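Local structure of polyisoprenyl-teichoic acid--peptidoglycan teichoic acid transferase TagV (Bacillus subtilis, 6UF3) at residues A[25-30]-A[162-167]; A[47-52]-A[239-244]; A[82-87]-A[247-252]. The protein belongs to the LytR-CpsA-Psr family of bacterial cell-envelope proteins and is built round a mixed beta sheet with helices packed against it. One frame throughout, in Å; residues are numbered along the deposited sequence.

Interaction 1: residues A[25-30]-A[162-167]; sequences SDSLIV and DRQKQI
Strand 27-30 and helix 162-167 approach each other at 54° with their axes 9.5 Å apart, and the facing residues are Ser27 with Gln164 and Ile29 with Lys165. The contact is a helix-on-sheet packing in the alpha/beta fold of the LytR-CpsA-Psr domain: strand 25-34 lies inside the mixed sheet, between strands 6-13 and 39-44, and helix 158-177 runs across one face. A classic beta bulge sets Asp26 and Ser27 together against Gly12 of strand 6-13. Beyond it, Ser27 and Ile29 point their side chains at the helix, whereas Leu28 and Val30 face helix 72-84.

Gln164 is the main helix residue here. Its chain runs out extended beyond CG, which brings the amide up to Ser27, with CD 3.6 Å from Ser27 CB. With OG anti to the backbone N (chi1 -179°), the Ser27 hydroxyl is held out toward the helix, OG lying 2.9 Å from Gln164 OE1; the hydrogen bond is weak, and another acceptor competes for the hydroxyl proton. The Gln164 nitrogen is turned toward the bulge, but NE2 remains 4.1 Å from Asp26 O.

Two residues further along the strand, the contact becomes largely apolar. Ile29 slants past Gln164, and its terminal methyl CD1 comes within 4.1 Å of Gln164 CB. Ile29 and Lys165 also both touch Met42 and Ser44 of strand 39-44. The aliphatic part of Lys165 borders the same methyl, with CG 4.2 Å from Ile29 CD1.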
loop_
_atom_site.group_PDB
_atom_site.type_symbol
_atom_site.label_atom_id
_atom_site.label_comp_id
_atom_site.label_asym_id
_atom_site.label_seq_id
_atom_site.Cartn_x
_atom_site.Cartn_y
_atom_site.Cartn_z
ATOM N N SER A 25 0.452 0.886 -11.599
ATOM C CA SER A 25 0.122 1.098 -10.201
ATOM C C SER A 25 0.786 2.380 -9.711
ATOM O O SER A 25 1.847 2.783 -10.193
ATOM C CB SER A 25 0.543 -0.102 -9.348
ATOM O OG SER A 25 1.934 -0.348 -9.451
ATOM N N ASP A 26 0.117 3.059 -8.789
ATOM C CA ASP A 26 0.683 4.261 -8.199
ATOM C C ASP A 26 1.176 4.031 -6.785
ATOM O O ASP A 26 2.120 4.697 -6.349
ATOM C CB ASP A 26 -0.348 5.396 -8.197
ATOM C CG ASP A 26 -0.756 5.818 -9.596
ATOM O OD1 ASP A 26 -1.959 5.720 -9.920
ATOM O OD2 ASP A 26 0.130 6.241 -10.372
ATOM N N SER A 27 0.577 3.085 -6.074
ATOM C CA SER A 27 0.905 2.859 -4.671
ATOM C C SER A 27 1.090 1.368 -4.453
ATOM O O SER A 27 0.255 0.574 -4.898
ATOM C CB SER A 27 -0.204 3.415 -3.765
ATOM O OG SER A 27 0.111 3.214 -2.394
ATOM N N LEU A 28 2.183 0.989 -3.786
ATOM C CA LEU A 28 2.468 -0.406 -3.458
ATOM C C LEU A 28 2.930 -0.471 -2.014
ATOM O O LEU A 28 4.034 -0.014 -1.707
ATOM C CB LEU A 28 3.559 -0.991 -4.350
ATOM C CG LEU A 28 3.222 -1.193 -5.831
ATOM C CD1 LEU A 28 4.475 -1.658 -6.536
ATOM C CD2 LEU A 28 2.095 -2.182 -6.044
ATOM N N ILE A 29 2.114 -1.058 -1.140
ATOM C CA ILE A 29 2.470 -1.178 0.271
ATOM C C ILE A 29 2.272 -2.618 0.713
ATOM O O ILE A 29 1.193 -3.184 0.533
ATOM C CB ILE A 29 1.633 -0.236 1.150
ATOM C CG1 ILE A 29 1.831 1.217 0.716
ATOM C CG2 ILE A 29 2.047 -0.416 2.617
ATOM C CD1 ILE A 29 0.820 2.195 1.301
ATOM N N VAL A 30 3.301 -3.201 1.321
ATOM C CA VAL A 30 3.243 -4.554 1.858
ATOM C C VAL A 30 3.146 -4.462 3.374
ATOM O O VAL A 30 3.906 -3.717 4.003
ATOM C CB VAL A 30 4.481 -5.363 1.446
ATOM C CG1 VAL A 30 4.542 -6.682 2.189
ATOM C CG2 VAL A 30 4.431 -5.608 -0.071
ATOM N N ASP A 162 5.130 8.574 1.598
ATOM C CA ASP A 162 4.959 8.901 3.007
ATOM C C ASP A 162 3.494 9.156 3.328
ATOM O O ASP A 162 2.953 8.607 4.294
ATOM C CB ASP A 162 5.811 10.114 3.373
ATOM C CG ASP A 162 6.010 10.251 4.863
ATOM O OD1 ASP A 162 5.028 10.554 5.572
ATOM O OD2 ASP A 162 7.150 10.052 5.328
ATOM N N ARG A 163 2.831 9.981 2.513
ATOM C CA ARG A 163 1.418 10.275 2.751
ATOM C C ARG A 163 0.531 9.047 2.560
ATOM O O ARG A 163 -0.467 8.885 3.277
ATOM C CB ARG A 163 0.964 11.424 1.848
ATOM C CG ARG A 163 1.469 12.785 2.314
ATOM C CD ARG A 163 1.080 13.899 1.359
ATOM N NE ARG A 163 2.204 14.313 0.523
ATOM C CZ ARG A 163 2.313 14.045 -0.777
ATOM N NH1 ARG A 163 1.363 13.361 -1.404
ATOM N NH2 ARG A 163 3.375 14.466 -1.454
ATOM N N GLN A 164 0.869 8.172 1.608
ATOM C CA GLN A 164 0.122 6.929 1.450
ATOM C C GLN A 164 0.230 6.059 2.700
ATOM O O GLN A 164 -0.769 5.500 3.172
ATOM C CB GLN A 164 0.620 6.169 0.214
ATOM C CG GLN A 164 0.249 6.836 -1.101
ATOM C CD GLN A 164 1.160 6.431 -2.252
ATOM O OE1 GLN A 164 1.898 5.448 -2.168
ATOM N NE2 GLN A 164 1.123 7.206 -3.325
ATOM N N LYS A 165 1.441 5.924 3.248
ATOM C CA LYS A 165 1.575 5.137 4.466
ATOM C C LYS A 165 0.833 5.798 5.616
ATOM O O LYS A 165 0.257 5.112 6.463
ATOM C CB LYS A 165 3.048 4.926 4.803
ATOM C CG LYS A 165 3.679 3.786 3.994
ATOM C CD LYS A 165 5.102 3.495 4.446
ATOM C CE LYS A 165 6.055 4.596 3.992
ATOM N NZ LYS A 165 7.454 4.371 4.471
ATOM N N GLN A 166 0.830 7.133 5.656
ATOM C CA GLN A 166 0.044 7.847 6.669
ATOM C C GLN A 166 -1.439 7.492 6.589
ATOM O O GLN A 166 -2.105 7.288 7.619
ATOM C CB GLN A 166 0.229 9.351 6.484
ATOM C CG GLN A 166 0.608 10.113 7.718
ATOM C CD GLN A 166 0.786 11.588 7.431
ATOM O OE1 GLN A 166 0.831 12.006 6.272
ATOM N NE2 GLN A 166 0.873 12.387 8.483
ATOM N N ILE A 167 -1.986 7.446 5.371
ATOM C CA ILE A 167 -3.392 7.085 5.189
ATOM C C ILE A 167 -3.645 5.664 5.681
ATOM O O ILE A 167 -4.620 5.395 6.396
ATOM C CB ILE A 167 -3.794 7.254 3.712
ATOM C CG1 ILE A 167 -3.867 8.739 3.361
ATOM C CG2 ILE A 167 -5.122 6.546 3.394
ATOM C CD1 ILE A 167 -3.680 9.011 1.879
#

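Interaction 2: residues A[47-52]-A[239-244]; sequences RDTRVQ and FEPDAT
Arg50 and Glu240 meet at a slant, their guanidinium and carboxylate planes 47° apart. The salt bridge is lopsided: Glu240 OE1 sits in the guanidinium plane at its edge, 3.0 Å from Arg50 NH1, yet NH1 approaches this oxygen from above the carboxylate plane. Arg50 is stretched out as far as NE, while Glu240 folds back at chi2 (71°), which carries OE1 alongside the arginine stem, 3.5 Å from Arg50 CD. A water lies between Arg50 O and Glu240 OE2, though its protons cannot be firmly assigned.

At the backbone, a single beta bridge pairs Thr49 with Phe239. Phe239 N donates to Asp48 O and Arg50 N to Phe239 O, the pattern of a parallel bridge, both at 2.9 Å. It joins the edge of the two-stranded sheet formed by 226-231 and 236-241 to the segment leading into strand 50-51. The side chains of Thr49 and Phe239 run alongside each other in the same direction, and Thr49 OG1, which bonds Pro46 O, sits at the ring edge, 3.9 Å from Phe239 CD2. The Thr49 methyl CG2 slants across to Pro241, 3.9 Å from its CD, and the proline CD also rests 3.7 Å from Arg50 O. Asp48 directs its carboxylate to Lys63 in a salt bridge. Past the strand, Asp242 is the N-cap of helix 243-257: its OD1 accepts from Asn245 N and, with its syn lone pair, from Thr244 OG1.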
loop_
_atom_site.group_PDB
_atom_site.type_symbol
_atom_site.label_atom_id
_atom_site.label_comp_id
_atom_site.label_asym_id
_atom_site.label_seq_id
_atom_site.Cartn_x
_atom_site.Cartn_y
_atom_site.Cartn_z
ATOM N N ARG A 47 7.364 3.681 -6.747
ATOM C CA ARG A 47 6.779 3.292 -8.033
ATOM C C ARG A 47 7.841 3.112 -9.110
ATOM O O ARG A 47 7.633 2.353 -10.067
ATOM C CB ARG A 47 5.756 4.336 -8.486
ATOM N N ASP A 48 8.974 3.798 -8.978
ATOM C CA ASP A 48 10.045 3.745 -9.968
ATOM C C ASP A 48 11.119 2.717 -9.635
ATOM O O ASP A 48 12.167 2.716 -10.283
ATOM C CB ASP A 48 10.690 5.121 -10.127
ATOM C CG ASP A 48 9.696 6.188 -10.544
ATOM O OD1 ASP A 48 9.171 6.094 -11.669
ATOM O OD2 ASP A 48 9.433 7.118 -9.748
ATOM N N THR A 49 10.885 1.837 -8.659
ATOM C CA THR A 49 11.909 0.866 -8.289
ATOM C C THR A 49 12.250 -0.038 -9.471
ATOM O O THR A 49 11.371 -0.666 -10.072
ATOM C CB THR A 49 11.459 0.024 -7.092
ATOM O OG1 THR A 49 11.087 0.888 -6.019
ATOM C CG2 THR A 49 12.607 -0.864 -6.609
ATOM N N ARG A 50 13.538 -0.094 -9.803
ATOM C CA ARG A 50 14.031 -0.859 -10.949
ATOM C C ARG A 50 14.119 -2.340 -10.580
ATOM O O ARG A 50 14.921 -2.732 -9.725
ATOM C CB ARG A 50 15.382 -0.306 -11.389
ATOM C CG ARG A 50 15.963 -0.941 -12.660
ATOM C CD ARG A 50 17.072 -0.054 -13.201
ATOM N NE ARG A 50 17.863 -0.685 -14.267
ATOM C CZ ARG A 50 19.034 -1.283 -14.074
ATOM N NH1 ARG A 50 19.567 -1.337 -12.860
ATOM N NH2 ARG A 50 19.686 -1.827 -15.096
ATOM N N VAL A 51 13.301 -3.175 -11.231
ATOM C CA VAL A 51 13.161 -4.585 -10.874
ATOM C C VAL A 51 12.986 -5.407 -12.142
ATOM O O VAL A 51 12.606 -4.894 -13.197
ATOM C CB VAL A 51 11.954 -4.859 -9.942
ATOM C CG1 VAL A 51 12.067 -4.061 -8.647
ATOM C CG2 VAL A 51 10.642 -4.559 -10.671
ATOM N N GLN A 52 13.248 -6.706 -12.020
ATOM C CA GLN A 52 12.880 -7.657 -13.062
ATOM C C GLN A 52 11.420 -8.054 -12.880
ATOM O O GLN A 52 11.012 -8.466 -11.793
ATOM C CB GLN A 52 13.777 -8.894 -13.021
ATOM C CG GLN A 52 13.637 -9.794 -14.245
ATOM C CD GLN A 52 14.370 -9.250 -15.464
ATOM O OE1 GLN A 52 15.461 -8.687 -15.356
ATOM N NE2 GLN A 52 13.771 -9.423 -16.636
ATOM N N PHE A 239 14.489 4.312 -9.484
ATOM C CA PHE A 239 14.984 4.158 -8.121
ATOM C C PHE A 239 15.690 2.816 -8.028
ATOM O O PHE A 239 15.047 1.762 -8.109
ATOM C CB PHE A 239 13.850 4.248 -7.105
ATOM C CG PHE A 239 14.323 4.237 -5.677
ATOM C CD1 PHE A 239 15.117 5.258 -5.193
ATOM C CD2 PHE A 239 13.961 3.211 -4.821
ATOM C CE1 PHE A 239 15.555 5.263 -3.874
ATOM C CE2 PHE A 239 14.396 3.210 -3.486
ATOM C CZ PHE A 239 15.184 4.238 -3.021
ATOM N N GLU A 240 17.015 2.842 -7.872
ATOM C CA GLU A 240 17.778 1.607 -7.834
ATOM C C GLU A 240 17.891 1.130 -6.394
ATOM O O GLU A 240 18.471 1.844 -5.564
ATOM C CB GLU A 240 19.161 1.805 -8.437
ATOM C CG GLU A 240 20.041 0.570 -8.382
ATOM C CD GLU A 240 19.612 -0.542 -9.318
ATOM O OE1 GLU A 240 18.725 -0.320 -10.179
ATOM O OE2 GLU A 240 20.174 -1.648 -9.182
ATOM N N PRO A 241 17.364 -0.047 -6.059
ATOM C CA PRO A 241 17.400 -0.515 -4.667
ATOM C C PRO A 241 18.802 -0.909 -4.237
ATOM O O PRO A 241 19.547 -1.551 -4.980
ATOM C CB PRO A 241 16.464 -1.730 -4.674
ATOM C CG PRO A 241 16.451 -2.185 -6.155
ATOM C CD PRO A 241 16.542 -0.913 -6.924
ATOM N N ASP A 242 19.139 -0.527 -3.008
ATOM C CA ASP A 242 20.380 -0.952 -2.382
ATOM C C ASP A 242 20.330 -2.447 -2.064
ATOM O O ASP A 242 19.416 -2.924 -1.381
ATOM C CB ASP A 242 20.606 -0.120 -1.121
ATOM C CG ASP A 242 21.922 -0.409 -0.444
ATOM O OD1 ASP A 242 22.073 -1.510 0.130
ATOM O OD2 ASP A 242 22.805 0.478 -0.462
ATOM N N ALA A 243 21.335 -3.183 -2.542
ATOM C CA ALA A 243 21.315 -4.644 -2.456
ATOM C C ALA A 243 21.439 -5.150 -1.015
ATOM O O ALA A 243 20.720 -6.072 -0.615
ATOM C CB ALA A 243 22.424 -5.234 -3.334
ATOM N N THR A 244 22.371 -4.602 -0.221
ATOM C CA THR A 244 22.516 -5.130 1.137
ATOM C C THR A 244 21.330 -4.734 2.017
ATOM O O THR A 244 20.876 -5.528 2.860
ATOM C CB THR A 244 23.837 -4.687 1.766
ATOM O OG1 THR A 244 23.922 -3.259 1.777
ATOM C CG2 THR A 244 25.005 -5.260 0.978
HETATM O O HOH W 1 17.954 -3.068 -10.122
#

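Interaction 3: residues A[82-87]-A[247-252]; sequences NFLQIP and EKVRKT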
loop_
_atom_site.group_PDB
_atom_site.type_symbol
_atom_site.label_atom_id
_atom_site.label_comp_id
_atom_site.label_asym_id
_atom_site.label_seq_id
_atom_site.Cartn_x
_atom_site.Cartn_y
_atom_site.Cartn_z
ATOM N N ASN A 82 8.797 -11.833 -5.893
ATOM C CA ASN A 82 10.176 -12.067 -6.306
ATOM C C ASN A 82 11.118 -11.019 -5.723
ATOM O O ASN A 82 12.249 -11.339 -5.326
ATOM C CB ASN A 82 10.260 -12.060 -7.829
ATOM C CG ASN A 82 9.634 -13.291 -8.453
ATOM O OD1 ASN A 82 9.197 -14.202 -7.748
ATOM N ND2 ASN A 82 9.599 -13.333 -9.787
ATOM N N PHE A 83 10.673 -9.765 -5.680
ATOM C CA PHE A 83 11.506 -8.681 -5.176
ATOM C C PHE A 83 11.787 -8.835 -3.685
ATOM O O PHE A 83 12.931 -8.650 -3.240
ATOM C CB PHE A 83 10.820 -7.347 -5.464
ATOM C CG PHE A 83 11.605 -6.154 -5.022
ATOM C CD1 PHE A 83 12.839 -5.873 -5.573
ATOM C CD2 PHE A 83 11.095 -5.298 -4.058
ATOM C CE1 PHE A 83 13.558 -4.766 -5.165
ATOM C CE2 PHE A 83 11.811 -4.192 -3.650
ATOM C CZ PHE A 83 13.044 -3.930 -4.203
ATOM N N LEU A 84 10.761 -9.171 -2.899
ATOM C CA LEU A 84 10.913 -9.262 -1.450
ATOM C C LEU A 84 11.220 -10.669 -0.969
ATOM O O LEU A 84 11.477 -10.850 0.231
ATOM C CB LEU A 84 9.640 -8.765 -0.744
ATOM C CG LEU A 84 9.272 -7.303 -0.999
ATOM C CD1 LEU A 84 7.958 -6.893 -0.292
ATOM C CD2 LEU A 84 10.425 -6.384 -0.627
ATOM N N GLN A 85 11.173 -11.659 -1.862
ATOM C CA GLN A 85 11.443 -13.053 -1.522
ATOM C C GLN A 85 10.569 -13.504 -0.355
ATOM O O GLN A 85 11.023 -14.163 0.578
ATOM C CB GLN A 85 12.928 -13.273 -1.234
ATOM C CG GLN A 85 13.765 -13.249 -2.489
ATOM C CD GLN A 85 13.469 -14.423 -3.395
ATOM O OE1 GLN A 85 13.821 -15.561 -3.085
ATOM N NE2 GLN A 85 12.828 -14.153 -4.524
ATOM N N ILE A 86 9.298 -13.124 -0.416
ATOM C CA ILE A 86 8.282 -13.606 0.522
ATOM C C ILE A 86 7.028 -13.933 -0.265
ATOM O O ILE A 86 6.817 -13.422 -1.371
ATOM C CB ILE A 86 7.962 -12.576 1.627
ATOM C CG1 ILE A 86 7.485 -11.240 1.037
ATOM C CG2 ILE A 86 9.145 -12.408 2.584
ATOM C CD1 ILE A 86 6.603 -10.426 1.996
ATOM N N PRO A 87 6.182 -14.804 0.268
ATOM C CA PRO A 87 4.862 -14.987 -0.335
ATOM C C PRO A 87 3.949 -13.822 -0.000
ATOM O O PRO A 87 4.026 -13.231 1.081
ATOM C CB PRO A 87 4.363 -16.293 0.295
ATOM C CG PRO A 87 5.116 -16.428 1.551
ATOM C CD PRO A 87 6.432 -15.741 1.377
ATOM N N GLU A 247 18.597 -7.153 1.126
ATOM C CA GLU A 247 18.787 -8.456 1.752
ATOM C C GLU A 247 18.342 -8.427 3.208
ATOM O O GLU A 247 17.731 -9.387 3.699
ATOM C CB GLU A 247 20.249 -8.907 1.636
ATOM C CG GLU A 247 20.604 -9.512 0.279
ATOM C CD GLU A 247 19.618 -10.588 -0.175
ATOM O OE1 GLU A 247 19.206 -11.426 0.655
ATOM O OE2 GLU A 247 19.254 -10.595 -1.370
ATOM N N LYS A 248 18.618 -7.318 3.914
ATOM C CA LYS A 248 18.150 -7.214 5.300
ATOM C C LYS A 248 16.623 -7.119 5.381
ATOM O O LYS A 248 16.002 -7.729 6.261
ATOM C CB LYS A 248 18.811 -6.014 5.992
ATOM C CG LYS A 248 18.429 -5.831 7.463
ATOM C CD LYS A 248 18.889 -7.002 8.294
ATOM C CE LYS A 248 18.756 -6.722 9.789
ATOM N NZ LYS A 248 19.190 -7.908 10.562
ATOM N N VAL A 249 16.003 -6.335 4.501
ATOM C CA VAL A 249 14.540 -6.248 4.484
ATOM C C VAL A 249 13.940 -7.625 4.241
ATOM O O VAL A 249 12.980 -8.034 4.910
ATOM C CB VAL A 249 14.063 -5.240 3.422
ATOM C CG1 VAL A 249 12.552 -5.397 3.180
ATOM C CG2 VAL A 249 14.376 -3.828 3.838
ATOM N N ARG A 250 14.477 -8.345 3.247
ATOM C CA ARG A 250 14.019 -9.699 2.959
ATOM C C ARG A 250 14.095 -10.570 4.203
ATOM O O ARG A 250 13.120 -11.236 4.564
ATOM C CB ARG A 250 14.855 -10.312 1.830
ATOM C CG ARG A 250 14.586 -9.738 0.457
ATOM C CD ARG A 250 15.559 -10.307 -0.575
ATOM N NE ARG A 250 15.147 -9.941 -1.924
ATOM C CZ ARG A 250 15.897 -10.144 -3.000
ATOM N NH1 ARG A 250 17.106 -10.699 -2.886
ATOM N NH2 ARG A 250 15.445 -9.783 -4.192
ATOM N N LYS A 251 15.254 -10.579 4.873
ATOM C CA LYS A 251 15.419 -11.442 6.038
ATOM C C LYS A 251 14.461 -11.043 7.152
ATOM O O LYS A 251 13.917 -11.904 7.852
ATOM C CB LYS A 251 16.866 -11.390 6.535
ATOM C CG LYS A 251 17.768 -12.452 5.919
ATOM C CD LYS A 251 19.058 -12.608 6.703
ATOM C CE LYS A 251 20.072 -11.544 6.315
ATOM N NZ LYS A 251 20.618 -11.761 4.948
ATOM N N THR A 252 14.232 -9.743 7.317
ATOM C CA THR A 252 13.343 -9.268 8.375
ATOM C C THR A 252 11.905 -9.706 8.130
ATOM O O THR A 252 11.227 -10.196 9.045
ATOM C CB THR A 252 13.438 -7.747 8.473
ATOM O OG1 THR A 252 14.794 -7.392 8.774
ATOM C CG2 THR A 252 12.523 -7.216 9.580
#
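The Arg250 guanidinium has Gln85 CG over one face, 3.6 Å above its plane and displaced toward the rim, and Phe83 O at its edge. NE and NH2 both donate to that one carbonyl oxygen, a side-on grip in which Phe83 O lies 2.9 Å from Arg250 NE and equally far from Arg250 NH2. Here helix 243-257 meets the C-terminal end of helix 72-84 on the flank of the alpha/beta domain, where Gln85, the first residue past the helix, takes a positive phi. A carbonyl of that last turn would be expected to favour a cationic partner.

Arg250 reaches it with a straight aliphatic stem, whose CG passes 3.3 Å from Leu84 O. The remaining nitrogen, NH1, forms a salt bridge with Glu247 OE2 one turn back, through a weak, bent bond. Leu84 CD2 and Val249 CG1 make a loose apolar contact, and both residues touch Leu43 of strand 39-44. Gln85 is bent at chi2 (-67°), turning its amide back over the helix end at 65° to the guanidinium; its NE2 donates almost straight to Asn82 O, 3.0 Å away.

Interaction 1 lies near the middle of the fold, its centre about 4 Å from the centre of the chain, whereas interactions 2 and 3 lie together on one side, their centres about 17 and 16 Å from the centre of the chain and about 13 Å from each other. Helix 243-257 is common to these two: it starts in segment 239-244 and continues through 247-252. Phe83 ties them further, its ring packing on Thr49, Pro241 and Val51; Phe83 CD1 lies 3.7 Å from Val51 CG1. The strand of interaction 1 reaches interaction 3 through its other face, where Val30 CG2 lies 3.8 Å from Leu84 CD1. Its bulge end also adjoins interaction 2, with Asp26 O 4.2 Å from Arg47 CB.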